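S-adenosylmethionine-dependent methyltransferase (Clostridium acetobutylicum, PDB 1Y8C) probably transfers a methyl group from S-adenosylmethionine to a substrate not yet identified, using a Rossmann-like methyltransferase domain. Local coordinates at residues K22-I27 with V223-N228; F138-S144 with E236-V242. All coordinates share one frame; numbering follows the deposited sequence.

Contact 1 (K22-I27 with V223-N228); sequences KWSDFI and VDCYSN
An aromatic stack fastens helix 20-32 to the loop that leaves edge strand 217-224 of the Rossmann-like sheet. W23 and Y226 form an offset stack, the tyrosine ring lying 12° from the plane of the indole, with the centroids of the W23 five-membered ring and the Y226 ring 4.0 Å apart. Y226 CD1 sits over the middle of the indole, 3.5 Å from W23 CD2, and each CB rests on the partner's ring in a CH-pi contact. C225 SG approaches the same indole obliquely, 4.2 Å from W23 NE1.

One helical turn on, F26 has CG anti to its N (chi1 175°), which turns the ring so that the loop backbone lies over one of its faces. The peptide between Y226 and S227 covers that face, S227 N standing 3.4 Å from F26 CE1, while V223 CG2 comes obliquely to F26 CZ. A hydrogen bond from S227 OG to D224 O, 2.8 Å, spans the turn.

The buried Y226 OH probably hydrogen-bonds to D141 OD2, and T239 receives Y226 N. W23 also packs on R237 and D141, and I27 on I139, so the helix packs against strands 136-143 and 237-244.

Contact 2 (F138-S144 with E236-V242); sequences FIFDINS and ERITYLV
F140 carries CG between its backbone N and carbonyl carbon (chi1 72°), and Y240 has CG anti to its carbonyl carbon; together these torsions place Y240 CB over one face of the F140 ring, 3.5 Å from F140 CE2. The two rings run almost parallel, 8° apart, but are slid so far that they barely overlap. V242 CG1 lies at the edge of the F140 ring, and I142 CD1 at that of Y240. F138 continues this apolar face, its CD2 3.5 Å from V242 CG2.

On the other face, R237 bends at chi3 and turns its guanidinium edge to D141. The salt bridge, R237 NH1 to D141 OD1 at 2.8 Å, lies in the guanidinium plane but reaches the oxygen from above the carboxylate, the planes being 88° apart. D110 and D17 also form salt bridges with R237, so three carboxylates gather round one guanidinium; D141 OD2 turns to Y226. I139 CD1 meets L241 CD1 at 3.5 Å.

Paired backbone bonds join F138 with V242, F140 with Y240 and I142 with I238 in antiparallel register, and S144 N closes the end on E236 O at 2.9 Å. S144 OG, also bonded to T235 O, caps helix 145-152 at K147 N.

Strand 136-143 is the last of the parallel strands, beside 104-107, and 237-244 is inserted antiparallel between it and 217-224, the 3-2-1-4-5-7-6 order of class I methyltransferases. Helix 205-214 packs on the face of I238, Y240 and V242, and helix 20-32 on that of I139, D141, R237 and L241.

How the contacts relate
Contact 2 is buried sheet core, whereas contact 1 is only partly buried and reaches the surface through K22 and N228. Their chemistry follows from this: the strand pair is held by regular backbone hydrogen bonds and one salt bridge, the helix-loop pair by ring stacking and apolar touches. The two share the antiparallel end of one sheet, since strands 217-224 and 237-244 are neighbours in it, and their segments alternate along the chain. They also touch directly through the backbone, where C225 N lies 2.6 Å from R237 O, a probable hydrogen bond. Contact 1 thus lies against part of the face of contact 2 that carries I139, D141 and R237.

Contact 1 (K22-I27 with V223-N228)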
loop_
_atom_site.group_PDB
_atom_site.type_symbol
_atom_site.label_atom_id
_atom_site.label_comp_id
_atom_site.label_asym_id
_atom_site.label_seq_id
_atom_site.Cartn_x
_atom_site.Cartn_y
_atom_site.Cartn_z
ATOM N N LYS A 22 -12.058 5.691 5.072
ATOM C CA LYS A 22 -12.467 6.080 3.732
ATOM C C LYS A 22 -12.057 5.014 2.713
ATOM O O LYS A 22 -12.890 4.523 1.947
ATOM C CB LYS A 22 -11.853 7.416 3.335
ATOM C CG LYS A 22 -12.122 7.749 1.878
ATOM C CD LYS A 22 -11.327 8.943 1.408
ATOM C CE LYS A 22 -11.565 9.178 -0.077
ATOM N NZ LYS A 22 -10.732 10.284 -0.623
ATOM N N TRP A 23 -10.780 4.650 2.716
ATOM C CA TRP A 23 -10.285 3.652 1.780
ATOM C C TRP A 23 -10.969 2.304 1.989
ATOM O O TRP A 23 -11.469 1.699 1.032
ATOM C CB TRP A 23 -8.763 3.494 1.904
ATOM C CG TRP A 23 -7.973 4.692 1.451
ATOM C CD1 TRP A 23 -8.448 5.953 1.217
ATOM C CD2 TRP A 23 -6.556 4.755 1.238
ATOM N NE1 TRP A 23 -7.415 6.796 0.875
ATOM C CE2 TRP A 23 -6.239 6.086 0.881
ATOM C CE3 TRP A 23 -5.515 3.814 1.317
ATOM C CZ2 TRP A 23 -4.933 6.504 0.603
ATOM C CZ3 TRP A 23 -4.212 4.225 1.042
ATOM C CH2 TRP A 23 -3.935 5.563 0.689
ATOM N N SER A 24 -11.004 1.826 3.226
ATOM C CA SER A 24 -11.644 0.542 3.468
ATOM C C SER A 24 -13.096 0.560 2.986
ATOM O O SER A 24 -13.529 -0.365 2.307
ATOM C CB SER A 24 -11.546 0.140 4.951
ATOM O OG SER A 24 -11.906 1.192 5.817
ATOM N N ASP A 25 -13.842 1.615 3.303
ATOM C CA ASP A 25 -15.239 1.694 2.861
ATOM C C ASP A 25 -15.306 1.683 1.345
ATOM O O ASP A 25 -16.136 0.981 0.760
ATOM C CB ASP A 25 -15.914 2.960 3.385
ATOM C CG ASP A 25 -16.037 2.968 4.900
ATOM O OD1 ASP A 25 -15.593 1.973 5.541
ATOM O OD2 ASP A 25 -16.571 3.960 5.451
ATOM N N PHE A 26 -14.443 2.467 0.704
ATOM C CA PHE A 26 -14.431 2.503 -0.748
ATOM C C PHE A 26 -14.200 1.093 -1.280
ATOM O O PHE A 26 -14.843 0.674 -2.245
ATOM C CB PHE A 26 -13.319 3.405 -1.281
ATOM C CG PHE A 26 -13.204 3.385 -2.788
ATOM C CD1 PHE A 26 -14.106 4.089 -3.580
ATOM C CD2 PHE A 26 -12.195 2.665 -3.413
ATOM C CE1 PHE A 26 -14.013 4.075 -4.975
ATOM C CE2 PHE A 26 -12.087 2.638 -4.812
ATOM C CZ PHE A 26 -12.997 3.351 -5.590
ATOM N N ILE A 27 -13.281 0.364 -0.652
ATOM C CA ILE A 27 -12.971 -0.979 -1.108
ATOM C C ILE A 27 -14.146 -1.919 -0.922
ATOM O O ILE A 27 -14.477 -2.688 -1.823
ATOM C CB ILE A 27 -11.755 -1.559 -0.379
ATOM C CG1 ILE A 27 -10.530 -0.676 -0.625
ATOM C CG2 ILE A 27 -11.472 -2.961 -0.893
ATOM C CD1 ILE A 27 -9.379 -0.954 0.314
ATOM N N VAL A 223 -9.491 4.874 -10.842
ATOM C CA VAL A 223 -9.957 6.123 -10.257
ATOM C C VAL A 223 -8.894 6.933 -9.517
ATOM O O VAL A 223 -7.731 6.532 -9.409
ATOM C CB VAL A 223 -11.102 5.866 -9.277
ATOM C CG1 VAL A 223 -12.201 5.081 -9.967
ATOM C CG2 VAL A 223 -10.574 5.127 -8.041
ATOM N N ASP A 224 -9.326 8.076 -8.992
ATOM C CA ASP A 224 -8.454 8.978 -8.256
ATOM C C ASP A 224 -8.550 8.752 -6.755
ATOM O O ASP A 224 -9.600 8.931 -6.147
ATOM C CB ASP A 224 -8.817 10.431 -8.564
ATOM C CG ASP A 224 -7.810 11.418 -7.999
ATOM O OD1 ASP A 224 -7.465 11.324 -6.796
ATOM O OD2 ASP A 224 -7.371 12.310 -8.763
ATOM N N CYS A 225 -7.429 8.358 -6.173
ATOM C CA CYS A 225 -7.320 8.120 -4.749
ATOM C C CYS A 225 -8.578 7.640 -4.027
ATOM O O CYS A 225 -9.211 8.398 -3.294
ATOM C CB CYS A 225 -6.801 9.379 -4.079
ATOM S SG CYS A 225 -6.287 9.130 -2.380
ATOM N N TYR A 226 -8.908 6.368 -4.234
ATOM C CA TYR A 226 -10.052 5.696 -3.614
ATOM C C TYR A 226 -11.386 6.458 -3.599
ATOM O O TYR A 226 -11.954 6.742 -2.548
ATOM C CB TYR A 226 -9.676 5.263 -2.186
ATOM C CG TYR A 226 -8.518 4.284 -2.133
ATOM C CD1 TYR A 226 -7.193 4.730 -2.220
ATOM C CD2 TYR A 226 -8.746 2.909 -2.054
ATOM C CE1 TYR A 226 -6.126 3.829 -2.233
ATOM C CE2 TYR A 226 -7.689 1.999 -2.074
ATOM C CZ TYR A 226 -6.384 2.457 -2.167
ATOM O OH TYR A 226 -5.350 1.541 -2.232
ATOM N N SER A 227 -11.895 6.759 -4.785
ATOM C CA SER A 227 -13.156 7.457 -4.914
ATOM C C SER A 227 -13.606 7.285 -6.352
ATOM O O SER A 227 -12.840 6.826 -7.201
ATOM C CB SER A 227 -12.985 8.947 -4.602
ATOM O OG SER A 227 -12.298 9.612 -5.654
ATOM N N ASN A 228 -14.849 7.659 -6.626
ATOM C CA ASN A 228 -15.389 7.542 -7.971
ATOM C C ASN A 228 -14.761 8.542 -8.930
ATOM O O ASN A 228 -14.855 8.371 -10.138
ATOM C CB ASN A 228 -16.896 7.758 -7.947
ATOM C CG ASN A 228 -17.633 6.643 -7.234
ATOM O OD1 ASN A 228 -18.732 6.850 -6.712
ATOM N ND2 ASN A 228 -17.044 5.449 -7.222
#

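Contact 2 (F138-S144 with E236-V242)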
loop_
_atom_site.group_PDB
_atom_site.type_symbol
_atom_site.label_atom_id
_atom_site.label_comp_id
_atom_site.label_asym_id
_atom_site.label_seq_id
_atom_site.Cartn_x
_atom_site.Cartn_y
_atom_site.Cartn_z
ATOM N N PHE A 138 -8.775 -7.512 -7.276
ATOM C CA PHE A 138 -7.470 -7.079 -6.778
ATOM C C PHE A 138 -7.410 -5.551 -6.807
ATOM O O PHE A 138 -7.526 -4.935 -7.871
ATOM C CB PHE A 138 -6.336 -7.669 -7.632
ATOM C CG PHE A 138 -4.969 -7.084 -7.327
ATOM C CD1 PHE A 138 -4.606 -6.760 -6.013
ATOM C CD2 PHE A 138 -4.034 -6.888 -8.351
ATOM C CE1 PHE A 138 -3.336 -6.241 -5.712
ATOM C CE2 PHE A 138 -2.762 -6.371 -8.072
ATOM C CZ PHE A 138 -2.408 -6.048 -6.740
ATOM N N ILE A 139 -7.228 -4.952 -5.634
ATOM C CA ILE A 139 -7.175 -3.500 -5.495
ATOM C C ILE A 139 -5.825 -3.014 -4.956
ATOM O O ILE A 139 -5.354 -3.479 -3.918
ATOM C CB ILE A 139 -8.321 -3.017 -4.560
ATOM C CG1 ILE A 139 -9.666 -3.428 -5.158
ATOM C CG2 ILE A 139 -8.267 -1.522 -4.379
ATOM C CD1 ILE A 139 -10.873 -3.034 -4.331
ATOM N N PHE A 140 -5.202 -2.080 -5.668
ATOM C CA PHE A 140 -3.914 -1.536 -5.247
ATOM C C PHE A 140 -3.774 -0.099 -5.727
ATOM O O PHE A 140 -4.439 0.308 -6.679
ATOM C CB PHE A 140 -2.769 -2.374 -5.820
ATOM C CG PHE A 140 -2.568 -2.204 -7.306
ATOM C CD1 PHE A 140 -1.600 -1.338 -7.798
ATOM C CD2 PHE A 140 -3.334 -2.928 -8.216
ATOM C CE1 PHE A 140 -1.396 -1.200 -9.174
ATOM C CE2 PHE A 140 -3.131 -2.792 -9.605
ATOM C CZ PHE A 140 -2.163 -1.929 -10.081
ATOM N N ASP A 141 -2.914 0.677 -5.074
ATOM C CA ASP A 141 -2.716 2.051 -5.503
ATOM C C ASP A 141 -1.254 2.345 -5.700
ATOM O O ASP A 141 -0.390 1.612 -5.226
ATOM C CB ASP A 141 -3.285 3.035 -4.483
ATOM C CG ASP A 141 -2.503 3.053 -3.187
ATOM O OD1 ASP A 141 -1.351 3.544 -3.178
ATOM O OD2 ASP A 141 -3.045 2.572 -2.173
ATOM N N ILE A 142 -0.984 3.431 -6.407
ATOM C CA ILE A 142 0.383 3.847 -6.647
ATOM C C ILE A 142 0.445 5.360 -6.614
ATOM O O ILE A 142 -0.573 6.042 -6.755
ATOM C CB ILE A 142 0.884 3.395 -8.026
ATOM C CG1 ILE A 142 0.141 4.161 -9.129
ATOM C CG2 ILE A 142 0.704 1.888 -8.173
ATOM C CD1 ILE A 142 0.697 3.930 -10.523
ATOM N N ASN A 143 1.643 5.883 -6.391
ATOM C CA ASN A 143 1.815 7.318 -6.412
ATOM C C ASN A 143 1.952 7.555 -7.898
ATOM O O ASN A 143 2.599 6.772 -8.604
ATOM C CB ASN A 143 3.075 7.748 -5.667
ATOM C CG ASN A 143 2.828 7.940 -4.175
ATOM O OD1 ASN A 143 1.808 8.495 -3.771
ATOM N ND2 ASN A 143 3.768 7.494 -3.353
ATOM N N SER A 144 1.305 8.609 -8.376
ATOM C CA SER A 144 1.317 8.931 -9.791
ATOM C C SER A 144 2.691 9.384 -10.237
ATOM O O SER A 144 3.523 9.806 -9.431
ATOM C CB SER A 144 0.321 10.032 -10.076
ATOM O OG SER A 144 0.746 11.230 -9.463
ATOM N N GLU A 236 -2.600 12.598 -7.786
ATOM C CA GLU A 236 -1.407 12.187 -7.077
ATOM C C GLU A 236 -1.396 10.722 -6.676
ATOM O O GLU A 236 -0.334 10.138 -6.479
ATOM C CB GLU A 236 -1.216 13.050 -5.838
ATOM C CG GLU A 236 -1.146 14.525 -6.133
ATOM C CD GLU A 236 -0.551 15.317 -4.984
ATOM O OE1 GLU A 236 -0.518 14.786 -3.846
ATOM O OE2 GLU A 236 -0.118 16.469 -5.219
ATOM N N ARG A 237 -2.571 10.122 -6.548
ATOM C CA ARG A 237 -2.652 8.722 -6.146
ATOM C C ARG A 237 -3.708 7.993 -6.963
ATOM O O ARG A 237 -4.890 8.300 -6.886
ATOM C CB ARG A 237 -2.980 8.613 -4.647
ATOM C CG ARG A 237 -2.944 7.180 -4.133
ATOM C CD ARG A 237 -3.234 7.072 -2.641
ATOM N NE ARG A 237 -2.227 7.719 -1.812
ATOM C CZ ARG A 237 -1.047 7.194 -1.484
ATOM N NH1 ARG A 237 -0.698 5.988 -1.912
ATOM N NH2 ARG A 237 -0.201 7.883 -0.717
ATOM N N ILE A 238 -3.270 7.016 -7.740
ATOM C CA ILE A 238 -4.174 6.265 -8.577
ATOM C C ILE A 238 -4.569 4.919 -7.989
ATOM O O ILE A 238 -3.715 4.119 -7.601
ATOM C CB ILE A 238 -3.552 6.055 -9.974
ATOM C CG1 ILE A 238 -3.329 7.424 -10.636
ATOM C CG2 ILE A 238 -4.442 5.149 -10.803
ATOM C CD1 ILE A 238 -2.556 7.413 -11.945
ATOM N N THR A 239 -5.872 4.668 -7.906
ATOM C CA THR A 239 -6.327 3.391 -7.380
ATOM C C THR A 239 -6.849 2.502 -8.494
ATOM O O THR A 239 -7.820 2.837 -9.158
ATOM C CB THR A 239 -7.427 3.561 -6.335
ATOM O OG1 THR A 239 -6.897 4.229 -5.176
ATOM C CG2 THR A 239 -7.960 2.188 -5.925
ATOM N N TYR A 240 -6.177 1.378 -8.705
ATOM C CA TYR A 240 -6.576 0.425 -9.725
ATOM C C TYR A 240 -7.429 -0.689 -9.127
ATOM O O TYR A 240 -7.236 -1.115 -7.980
ATOM C CB TYR A 240 -5.365 -0.233 -10.380
ATOM C CG TYR A 240 -4.655 0.595 -11.424
ATOM C CD1 TYR A 240 -3.608 1.453 -11.074
ATOM C CD2 TYR A 240 -5.000 0.491 -12.771
ATOM C CE1 TYR A 240 -2.917 2.181 -12.033
ATOM C CE2 TYR A 240 -4.319 1.215 -13.746
ATOM C CZ TYR A 240 -3.275 2.057 -13.366
ATOM O OH TYR A 240 -2.592 2.749 -14.338
ATOM N N LEU A 241 -8.370 -1.162 -9.931
ATOM C CA LEU A 241 -9.253 -2.244 -9.544
ATOM C C LEU A 241 -9.232 -3.244 -10.698
ATOM O O LEU A 241 -9.716 -2.951 -11.786
ATOM C CB LEU A 241 -10.657 -1.710 -9.342
ATOM C CG LEU A 241 -11.372 -2.483 -8.245
ATOM C CD1 LEU A 241 -12.000 -1.487 -7.276
ATOM C CD2 LEU A 241 -12.405 -3.427 -8.847
ATOM N N VAL A 242 -8.665 -4.424 -10.455
ATOM C CA VAL A 242 -8.562 -5.436 -11.495
ATOM C C VAL A 242 -9.073 -6.812 -11.073
ATOM O O VAL A 242 -9.353 -7.057 -9.893
ATOM C CB VAL A 242 -7.095 -5.572 -11.971
ATOM C CG1 VAL A 242 -6.469 -4.192 -12.105
ATOM C CG2 VAL A 242 -6.304 -6.436 -11.001
#